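Local coordinates for protein tryptophan synthase alpha chain (Campylobacter jejuni, PDB 3THA) that probably cleaves indoleglycerol phosphate to indole and glyceraldehyde 3-phosphate, as the alpha subunit of the enzyme that makes tryptophan, at residues Val17-Pro25 with Ser229-Gly237; Glu184-Arg195 with Lys215-Gly223. All coordinates share one frame; numbering follows the deposited sequence.

Interaction 1 (Val17-Pro25 with Ser229-Gly237); sequences VAYTVLGYP and SIVKCFKQG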
loop_
_atom_site.group_PDB
_atom_site.type_symbol
_atom_site.label_atom_id
_atom_site.label_comp_id
_atom_site.label_asym_id
_atom_site.label_seq_id
_atom_site.Cartn_x
_atom_site.Cartn_y
_atom_site.Cartn_z
ATOM N N VAL B 17 15.696 13.265 -0.334
ATOM C CA VAL B 17 14.566 12.858 -1.156
ATOM C C VAL B 17 13.367 12.825 -0.253
ATOM O O VAL B 17 13.459 12.363 0.867
ATOM C CB VAL B 17 14.749 11.435 -1.770
ATOM C CG1 VAL B 17 13.579 11.107 -2.719
ATOM C CG2 VAL B 17 16.068 11.353 -2.505
ATOM N N ALA B 18 12.238 13.305 -0.738
ATOM C CA ALA B 18 11.068 13.329 0.071
ATOM C C ALA B 18 9.858 12.941 -0.731
ATOM O O ALA B 18 9.789 13.125 -1.957
ATOM C CB ALA B 18 10.876 14.747 0.696
ATOM N N TYR B 19 8.868 12.459 -0.021
ATOM C CA TYR B 19 7.627 12.117 -0.646
ATOM C C TYR B 19 6.526 12.949 -0.001
ATOM O O TYR B 19 6.557 13.195 1.221
ATOM C CB TYR B 19 7.423 10.593 -0.458
ATOM C CG TYR B 19 6.036 10.083 -0.722
ATOM C CD1 TYR B 19 5.727 9.488 -1.930
ATOM C CD2 TYR B 19 5.050 10.136 0.265
ATOM C CE1 TYR B 19 4.448 9.024 -2.203
ATOM C CE2 TYR B 19 3.771 9.658 0.012
ATOM C CZ TYR B 19 3.474 9.108 -1.236
ATOM O OH TYR B 19 2.212 8.617 -1.524
ATOM N N THR B 20 5.559 13.380 -0.811
ATOM C CA THR B 20 4.332 14.012 -0.317
ATOM C C THR B 20 3.158 13.513 -1.151
ATOM O O THR B 20 3.321 13.046 -2.288
ATOM C CB THR B 20 4.347 15.607 -0.382
ATOM O OG1 THR B 20 3.199 16.155 0.298
ATOM C CG2 THR B 20 4.307 16.125 -1.817
ATOM N N VAL B 21 1.974 13.639 -0.579
ATOM C CA VAL B 21 0.750 13.331 -1.281
ATOM C C VAL B 21 0.161 14.653 -1.803
ATOM O O VAL B 21 -0.200 15.528 -1.032
ATOM C CB VAL B 21 -0.277 12.640 -0.342
ATOM C CG1 VAL B 21 -1.414 12.015 -1.174
ATOM C CG2 VAL B 21 0.392 11.566 0.489
ATOM N N LEU B 22 0.067 14.778 -3.112
ATOM C CA LEU B 22 -0.509 15.943 -3.739
ATOM C C LEU B 22 -1.962 16.037 -3.349
ATOM O O LEU B 22 -2.668 15.045 -3.368
ATOM C CB LEU B 22 -0.356 15.812 -5.238
ATOM C CG LEU B 22 1.099 16.077 -5.645
ATOM C CD1 LEU B 22 1.221 16.058 -7.137
ATOM C CD2 LEU B 22 1.578 17.451 -5.136
ATOM N N GLY B 23 -2.399 17.227 -2.948
ATOM C CA GLY B 23 -3.810 17.448 -2.571
ATOM C C GLY B 23 -4.094 17.311 -1.079
ATOM O O GLY B 23 -5.236 17.374 -0.665
ATOM N N TYR B 24 -3.050 17.135 -0.278
ATOM C CA TYR B 24 -3.193 16.956 1.133
ATOM C C TYR B 24 -2.486 18.080 1.928
ATOM O O TYR B 24 -1.264 18.223 1.811
ATOM C CB TYR B 24 -2.603 15.594 1.539
ATOM C CG TYR B 24 -2.619 15.409 3.041
ATOM C CD1 TYR B 24 -3.826 15.368 3.735
ATOM C CD2 TYR B 24 -1.430 15.321 3.780
ATOM C CE1 TYR B 24 -3.857 15.204 5.132
ATOM C CE2 TYR B 24 -1.461 15.180 5.176
ATOM C CZ TYR B 24 -2.667 15.106 5.834
ATOM O OH TYR B 24 -2.722 14.965 7.211
ATOM N N PRO B 25 -3.225 18.837 2.766
ATOM C CA PRO B 25 -4.630 18.715 3.103
ATOM C C PRO B 25 -5.549 19.359 2.075
ATOM O O PRO B 25 -6.786 19.248 2.204
ATOM C CB PRO B 25 -4.746 19.451 4.448
ATOM C CG PRO B 25 -3.434 20.194 4.630
ATOM C CD PRO B 25 -2.643 20.048 3.369
ATOM N N SER B 229 6.854 10.413 7.478
ATOM C CA SER B 229 7.167 11.586 8.276
ATOM C C SER B 229 6.947 12.939 7.628
ATOM O O SER B 229 6.427 13.833 8.284
ATOM C CB SER B 229 8.594 11.515 8.754
ATOM O OG SER B 229 8.646 10.575 9.771
ATOM N N ILE B 230 7.366 13.104 6.370
ATOM C CA ILE B 230 7.167 14.363 5.664
ATOM C C ILE B 230 5.673 14.596 5.561
ATOM O O ILE B 230 5.183 15.644 5.957
ATOM C CB ILE B 230 7.856 14.405 4.260
ATOM C CG1 ILE B 230 9.218 15.118 4.330
ATOM C CG2 ILE B 230 7.052 15.271 3.271
ATOM C CD1 ILE B 230 10.253 14.447 5.148
ATOM N N VAL B 231 4.942 13.598 5.077
ATOM C CA VAL B 231 3.492 13.700 5.029
ATOM C C VAL B 231 2.916 14.175 6.392
ATOM O O VAL B 231 1.953 14.957 6.425
ATOM C CB VAL B 231 2.821 12.380 4.525
ATOM C CG1 VAL B 231 1.283 12.485 4.577
ATOM C CG2 VAL B 231 3.263 12.068 3.093
ATOM N N LYS B 232 3.535 13.754 7.501
ATOM C CA LYS B 232 3.019 14.099 8.825
ATOM C C LYS B 232 3.188 15.602 9.057
ATOM O O LYS B 232 2.400 16.207 9.769
ATOM C CB LYS B 232 3.610 13.216 9.966
ATOM C CG LYS B 232 4.842 13.765 10.738
ATOM C CD LYS B 232 5.207 12.899 11.984
ATOM C CE LYS B 232 5.930 11.567 11.597
ATOM N NZ LYS B 232 6.596 10.834 12.737
ATOM N N CYS B 233 4.196 16.192 8.422
ATOM C CA CYS B 233 4.395 17.660 8.470
ATOM C C CYS B 233 3.216 18.378 7.848
ATOM O O CYS B 233 2.772 19.365 8.343
ATOM C CB CYS B 233 5.689 18.072 7.750
ATOM S SG CYS B 233 7.142 17.287 8.496
ATOM N N PHE B 234 2.679 17.836 6.780
ATOM C CA PHE B 234 1.601 18.505 6.100
ATOM C C PHE B 234 0.276 18.558 6.855
ATOM O O PHE B 234 -0.706 19.107 6.347
ATOM C CB PHE B 234 1.402 17.888 4.721
ATOM C CG PHE B 234 2.431 18.307 3.721
ATOM C CD1 PHE B 234 2.068 19.050 2.591
ATOM C CD2 PHE B 234 3.764 17.968 3.890
ATOM C CE1 PHE B 234 3.029 19.413 1.635
ATOM C CE2 PHE B 234 4.722 18.341 2.944
ATOM C CZ PHE B 234 4.346 19.065 1.812
ATOM N N LYS B 235 0.226 18.011 8.059
ATOM C CA LYS B 235 -1.048 17.978 8.751
ATOM C C LYS B 235 -1.266 19.301 9.464
ATOM O O LYS B 235 -2.305 19.509 10.061
ATOM C CB LYS B 235 -1.122 16.801 9.709
ATOM C CG LYS B 235 -2.531 16.494 10.223
ATOM C CD LYS B 235 -2.677 14.996 10.599
ATOM C CE LYS B 235 -3.537 14.788 11.871
ATOM N NZ LYS B 235 -3.060 15.592 13.059
ATOM N N GLN B 236 -0.281 20.192 9.377
ATOM C CA GLN B 236 -0.414 21.560 9.856
ATOM C C GLN B 236 -1.129 22.510 8.914
ATOM O O GLN B 236 -1.011 22.429 7.703
ATOM C CB GLN B 236 0.925 22.153 10.283
ATOM C CG GLN B 236 1.227 21.885 11.772
ATOM C CD GLN B 236 2.267 20.755 11.946
ATOM O OE1 GLN B 236 2.673 20.415 13.069
ATOM N NE2 GLN B 236 2.713 20.209 10.839
ATOM N N GLY B 237 -1.874 23.425 9.502
ATOM C CA GLY B 237 -2.587 24.394 8.693
ATOM C C GLY B 237 -1.699 25.598 8.440
ATOM O O GLY B 237 -2.136 26.746 8.683
#

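Interaction 2 (Glu184-Arg195 with Lys215-Gly223); sequences EAILQDKVKEIR and KRMRKVADG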
loop_
_atom_site.group_PDB
_atom_site.type_symbol
_atom_site.label_atom_id
_atom_site.label_comp_id
_atom_site.label_asym_id
_atom_site.label_seq_id
_atom_site.Cartn_x
_atom_site.Cartn_y
_atom_site.Cartn_z
ATOM N N GLU B 184 22.158 -1.683 10.133
ATOM C CA GLU B 184 22.952 -0.659 9.455
ATOM C C GLU B 184 24.067 -1.268 8.587
ATOM O O GLU B 184 24.000 -1.177 7.371
ATOM C CB GLU B 184 23.519 0.329 10.447
ATOM C CG GLU B 184 24.204 1.496 9.794
ATOM C CD GLU B 184 24.501 2.613 10.781
ATOM O OE1 GLU B 184 25.696 2.921 10.977
ATOM O OE2 GLU B 184 23.546 3.180 11.370
ATOM N N ALA B 185 25.067 -1.912 9.202
ATOM C CA ALA B 185 26.153 -2.611 8.453
ATOM C C ALA B 185 25.697 -3.579 7.332
ATOM O O ALA B 185 26.326 -3.673 6.271
ATOM C CB ALA B 185 27.114 -3.318 9.419
ATOM N N ILE B 186 24.597 -4.286 7.561
ATOM C CA ILE B 186 24.006 -5.104 6.517
ATOM C C ILE B 186 23.745 -4.291 5.250
ATOM O O ILE B 186 24.028 -4.757 4.129
ATOM C CB ILE B 186 22.701 -5.724 6.986
ATOM C CG1 ILE B 186 22.961 -6.563 8.237
ATOM C CG2 ILE B 186 22.087 -6.545 5.870
ATOM C CD1 ILE B 186 21.755 -7.278 8.791
ATOM N N LEU B 187 23.223 -3.079 5.445
ATOM C CA LEU B 187 22.866 -2.180 4.353
ATOM C C LEU B 187 24.079 -1.751 3.556
ATOM O O LEU B 187 24.061 -1.768 2.320
ATOM C CB LEU B 187 22.140 -0.919 4.882
ATOM C CG LEU B 187 20.630 -1.025 5.075
ATOM C CD1 LEU B 187 20.203 -0.115 6.212
ATOM C CD2 LEU B 187 19.878 -0.686 3.789
ATOM N N GLN B 188 25.123 -1.344 4.261
ATOM C CA GLN B 188 26.380 -1.043 3.613
ATOM C C GLN B 188 26.925 -2.232 2.815
ATOM O O GLN B 188 27.614 -2.028 1.797
ATOM C CB GLN B 188 27.399 -0.558 4.636
ATOM C CG GLN B 188 27.340 0.946 4.892
ATOM C CD GLN B 188 28.303 1.395 5.974
ATOM O OE1 GLN B 188 28.425 0.764 7.027
ATOM N NE2 GLN B 188 28.986 2.494 5.722
ATOM N N ASP B 189 26.608 -3.457 3.261
ATOM C CA ASP B 189 26.924 -4.657 2.466
ATOM C C ASP B 189 26.115 -4.693 1.206
ATOM O O ASP B 189 26.655 -4.950 0.133
ATOM C CB ASP B 189 26.666 -5.954 3.227
ATOM C CG ASP B 189 27.921 -6.510 3.875
ATOM O OD1 ASP B 189 28.632 -5.744 4.563
ATOM O OD2 ASP B 189 28.193 -7.719 3.680
ATOM N N LYS B 190 24.817 -4.429 1.318
ATOM C CA LYS B 190 23.974 -4.512 0.133
ATOM C C LYS B 190 24.332 -3.428 -0.903
ATOM O O LYS B 190 24.350 -3.692 -2.123
ATOM C CB LYS B 190 22.489 -4.517 0.499
ATOM C CG LYS B 190 21.592 -5.008 -0.623
ATOM C CD LYS B 190 21.900 -6.499 -0.865
ATOM C CE LYS B 190 20.938 -7.110 -1.841
ATOM N NZ LYS B 190 21.160 -8.549 -1.941
ATOM N N VAL B 191 24.650 -2.235 -0.416
ATOM C CA VAL B 191 25.136 -1.129 -1.249
ATOM C C VAL B 191 26.398 -1.482 -2.044
ATOM O O VAL B 191 26.409 -1.351 -3.275
ATOM C CB VAL B 191 25.354 0.150 -0.383
ATOM C CG1 VAL B 191 26.287 1.128 -1.060
ATOM C CG2 VAL B 191 24.000 0.791 -0.037
ATOM N N LYS B 192 27.437 -1.947 -1.348
ATOM C CA LYS B 192 28.631 -2.481 -1.981
ATOM C C LYS B 192 28.285 -3.471 -3.111
ATOM O O LYS B 192 28.816 -3.389 -4.227
ATOM C CB LYS B 192 29.490 -3.174 -0.919
ATOM C CG LYS B 192 30.962 -3.454 -1.362
ATOM C CD LYS B 192 31.819 -4.070 -0.287
ATOM C CE LYS B 192 33.256 -3.572 -0.455
ATOM N NZ LYS B 192 34.319 -4.510 0.033
ATOM N N GLU B 193 27.375 -4.398 -2.824
ATOM C CA GLU B 193 26.975 -5.420 -3.768
ATOM C C GLU B 193 26.362 -4.783 -5.019
ATOM O O GLU B 193 26.737 -5.123 -6.143
ATOM C CB GLU B 193 25.998 -6.394 -3.085
ATOM C CG GLU B 193 25.412 -7.451 -3.999
ATOM C CD GLU B 193 24.506 -8.425 -3.286
ATOM O OE1 GLU B 193 23.316 -8.475 -3.622
ATOM O OE2 GLU B 193 24.974 -9.168 -2.410
ATOM N N ILE B 194 25.427 -3.855 -4.823
ATOM C CA ILE B 194 24.797 -3.174 -5.930
ATOM C C ILE B 194 25.860 -2.414 -6.697
ATOM O O ILE B 194 25.906 -2.484 -7.934
ATOM C CB ILE B 194 23.738 -2.191 -5.459
ATOM C CG1 ILE B 194 22.730 -2.905 -4.571
ATOM C CG2 ILE B 194 23.040 -1.549 -6.655
ATOM C CD1 ILE B 194 21.885 -2.003 -3.720
ATOM N N ARG B 195 26.725 -1.705 -5.971
ATOM C CA ARG B 195 27.798 -0.962 -6.619
ATOM C C ARG B 195 28.560 -1.820 -7.609
ATOM O O ARG B 195 28.877 -1.348 -8.699
ATOM C CB ARG B 195 28.751 -0.311 -5.613
ATOM C CG ARG B 195 28.554 1.182 -5.543
ATOM C CD ARG B 195 28.845 1.762 -4.170
ATOM N NE ARG B 195 28.123 3.030 -4.005
ATOM C CZ ARG B 195 28.047 3.743 -2.882
ATOM N NH1 ARG B 195 28.661 3.339 -1.764
ATOM N NH2 ARG B 195 27.346 4.878 -2.885
ATOM N N LYS B 215 21.025 11.495 9.366
ATOM C CA LYS B 215 22.456 11.761 9.300
ATOM C C LYS B 215 23.256 10.447 9.316
ATOM O O LYS B 215 24.438 10.429 8.952
ATOM C CB LYS B 215 22.909 12.752 10.377
ATOM C CG LYS B 215 22.879 14.219 9.917
ATOM C CD LYS B 215 23.288 15.189 11.036
ATOM C CE LYS B 215 23.560 16.589 10.459
ATOM N NZ LYS B 215 23.139 17.742 11.329
ATOM N N ARG B 216 22.597 9.351 9.690
ATOM C CA ARG B 216 23.264 8.053 9.694
ATOM C C ARG B 216 23.095 7.310 8.365
ATOM O O ARG B 216 24.056 6.794 7.799
ATOM C CB ARG B 216 22.852 7.198 10.907
ATOM C CG ARG B 216 21.511 6.482 10.816
ATOM C CD ARG B 216 21.470 5.296 11.793
ATOM N NE ARG B 216 21.394 5.705 13.198
ATOM C CZ ARG B 216 20.324 5.521 13.967
ATOM N NH1 ARG B 216 19.244 4.904 13.478
ATOM N NH2 ARG B 216 20.331 5.942 15.226
HETATM N N MSE B 217 21.871 7.296 7.859
HETATM C CA MSE B 217 21.605 6.785 6.527
HETATM C C MSE B 217 22.445 7.515 5.481
HETATM O O MSE B 217 22.684 6.975 4.392
HETATM C CB MSE B 217 20.123 6.931 6.204
HETATM C CG MSE B 217 19.231 5.948 6.933
HETATM SE SE MSE B 217 19.511 4.091 6.324
HETATM C CE MSE B 217 18.384 3.217 7.683
ATOM N N ARG B 218 22.893 8.729 5.822
ATOM C CA ARG B 218 23.719 9.542 4.928
ATOM C C ARG B 218 25.098 8.951 4.655
ATOM O O ARG B 218 25.719 9.284 3.646
ATOM C CB ARG B 218 23.881 10.970 5.452
ATOM C CG ARG B 218 22.734 11.909 5.092
ATOM C CD ARG B 218 23.066 13.384 5.378
ATOM N NE ARG B 218 22.015 14.223 4.821
ATOM C CZ ARG B 218 21.288 15.108 5.492
ATOM N NH1 ARG B 218 21.510 15.355 6.787
ATOM N NH2 ARG B 218 20.341 15.761 4.832
ATOM N N LYS B 219 25.577 8.080 5.537
ATOM C CA LYS B 219 26.859 7.421 5.277
ATOM C C LYS B 219 26.691 6.005 4.761
ATOM O O LYS B 219 27.632 5.213 4.764
ATOM C CB LYS B 219 27.803 7.464 6.491
ATOM C CG LYS B 219 27.166 7.307 7.865
ATOM C CD LYS B 219 27.730 8.394 8.778
ATOM C CE LYS B 219 27.071 8.424 10.145
ATOM N NZ LYS B 219 27.265 9.758 10.823
ATOM N N VAL B 220 25.485 5.696 4.310
ATOM C CA VAL B 220 25.186 4.351 3.872
ATOM C C VAL B 220 25.297 4.337 2.363
ATOM O O VAL B 220 25.948 3.470 1.807
ATOM C CB VAL B 220 23.793 3.903 4.370
ATOM C CG1 VAL B 220 23.286 2.713 3.593
ATOM C CG2 VAL B 220 23.849 3.590 5.856
ATOM N N ALA B 221 24.713 5.344 1.711
ATOM C CA ALA B 221 24.644 5.378 0.247
ATOM C C ALA B 221 24.846 6.770 -0.365
ATOM O O ALA B 221 25.767 7.489 0.025
ATOM C CB ALA B 221 23.343 4.749 -0.229
ATOM N N ASP B 222 24.000 7.133 -1.331
ATOM C CA ASP B 222 24.144 8.387 -2.079
ATOM C C ASP B 222 22.983 9.349 -1.851
ATOM O O ASP B 222 22.988 10.443 -2.412
ATOM C CB ASP B 222 24.179 8.087 -3.589
ATOM C CG ASP B 222 25.382 7.290 -4.000
ATOM O OD1 ASP B 222 26.482 7.489 -3.437
ATOM O OD2 ASP B 222 25.236 6.469 -4.905
ATOM N N GLY B 223 21.961 8.910 -1.110
ATOM C CA GLY B 223 20.720 9.664 -0.920
ATOM C C GLY B 223 19.851 9.046 0.167
ATOM O O GLY B 223 20.102 7.909 0.595
#

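Interaction 1 (Val17-Pro25 with Ser229-Gly237)
V231 stands at the middle of this contact and divides its work between two methyl groups. With CG1 anti to the backbone N (chi1 176°), that branch is carried to the ring of Y24, where it lies 3.9 Å from CE2, while CG2 is left to reach back to the strand. There V231 CG2 is 3.9 Å from V21 CG2 and sits at the edge of the Y19 ring, near its plane. The Y24 ring lies against V231 and F234: the carbonyl O of V231 meets its edge in plane, 3.6 Å from CE2, and F234 CB lies beside CD2. Further along, Y24 OH ends over the aliphatic part of K235, 3.4 Å from CG. No hydrogen bond crosses between the segments.

The parts so joined are the opening strand of a TIM barrel with the turn that follows it, and the short helix 228-233, with the turn that follows it, after the last strand, so the contact lies where the barrel closes, strand 223-226 being the neighbour of strand 15-21. Y19 also touches E46, predicted to be an active-site proton acceptor.

F234 turns its ring toward T20, its CG beside the backbone N (chi1 -76°), and one face receives T20 OG1, 3.4 Å above the plane and offset toward the rim. The same residue's ring meets F33 edge-to-face. At the two ends of the contact, A18 CB packs 4.0 Å from I230 CG1, and P25, which follows a cis peptide bond, brings CG to 3.4 Å from F234 O.

Interaction 2 (Glu184-Arg195 with Lys215-Gly223)
R216 meets E184 in the first half of helix 180-195, the two side chains running obliquely past each other. E184 is extended beyond CG, and its OE2 lies 3.0 Å from R216 CD but 3.8 Å from NE, a long salt bridge; R216 NH1 has a second acidic partner in D213. Next, the selenomethionine M217 bends at chi2 (-68°) and carries CE to 4.1 Å from L187 CD1, the two side chains crossing at about a right angle. K219 contributes its carbonyl O, which takes a weak, bent hydrogen bond of 3.2 Å from Q188 NE2. V220 fills the middle: its CG1 packs 4.0 Å from L187 CB and also reaches V191 CG2. A221 CB touches the same V191 methyl. D222 closes the series, its OD1 receiving R195 NH2 at 2.8 Å, at the edge of the guanidinium, with the two flat groups 44° apart. V191 CG1 lies over one face of that guanidinium, and D222 OD2 is bonded to the backbone N of I202, which should hold the carboxylate in place. An apolar centre between two ion pairs thus joins neighbouring outer segments of the beta/alpha (TIM) barrel, one before strand 202-205 and one leading into strand 223-226.

How the interactions relate
From the N terminus, the chain lays down strand 15-21 and the turn after it, the first half of interaction 1, then runs through most of the barrel before reaching 184-195. Interaction 2 closes a short loop of 19 residues, containing strand 202-205, when 215-223 returns to that helix. Soon afterwards 229-237 meets 17-25, closing a loop of 203 residues that holds the whole of interaction 2; the loops nest and do not cross. Interaction 1 joins the first strand to the segment after the last one, while interaction 2 joins the helix before strand 202-205 to the segment leading into strand 223-226. Their centres lie 26 Å apart, and strand 223-226 leads from one contact to the other.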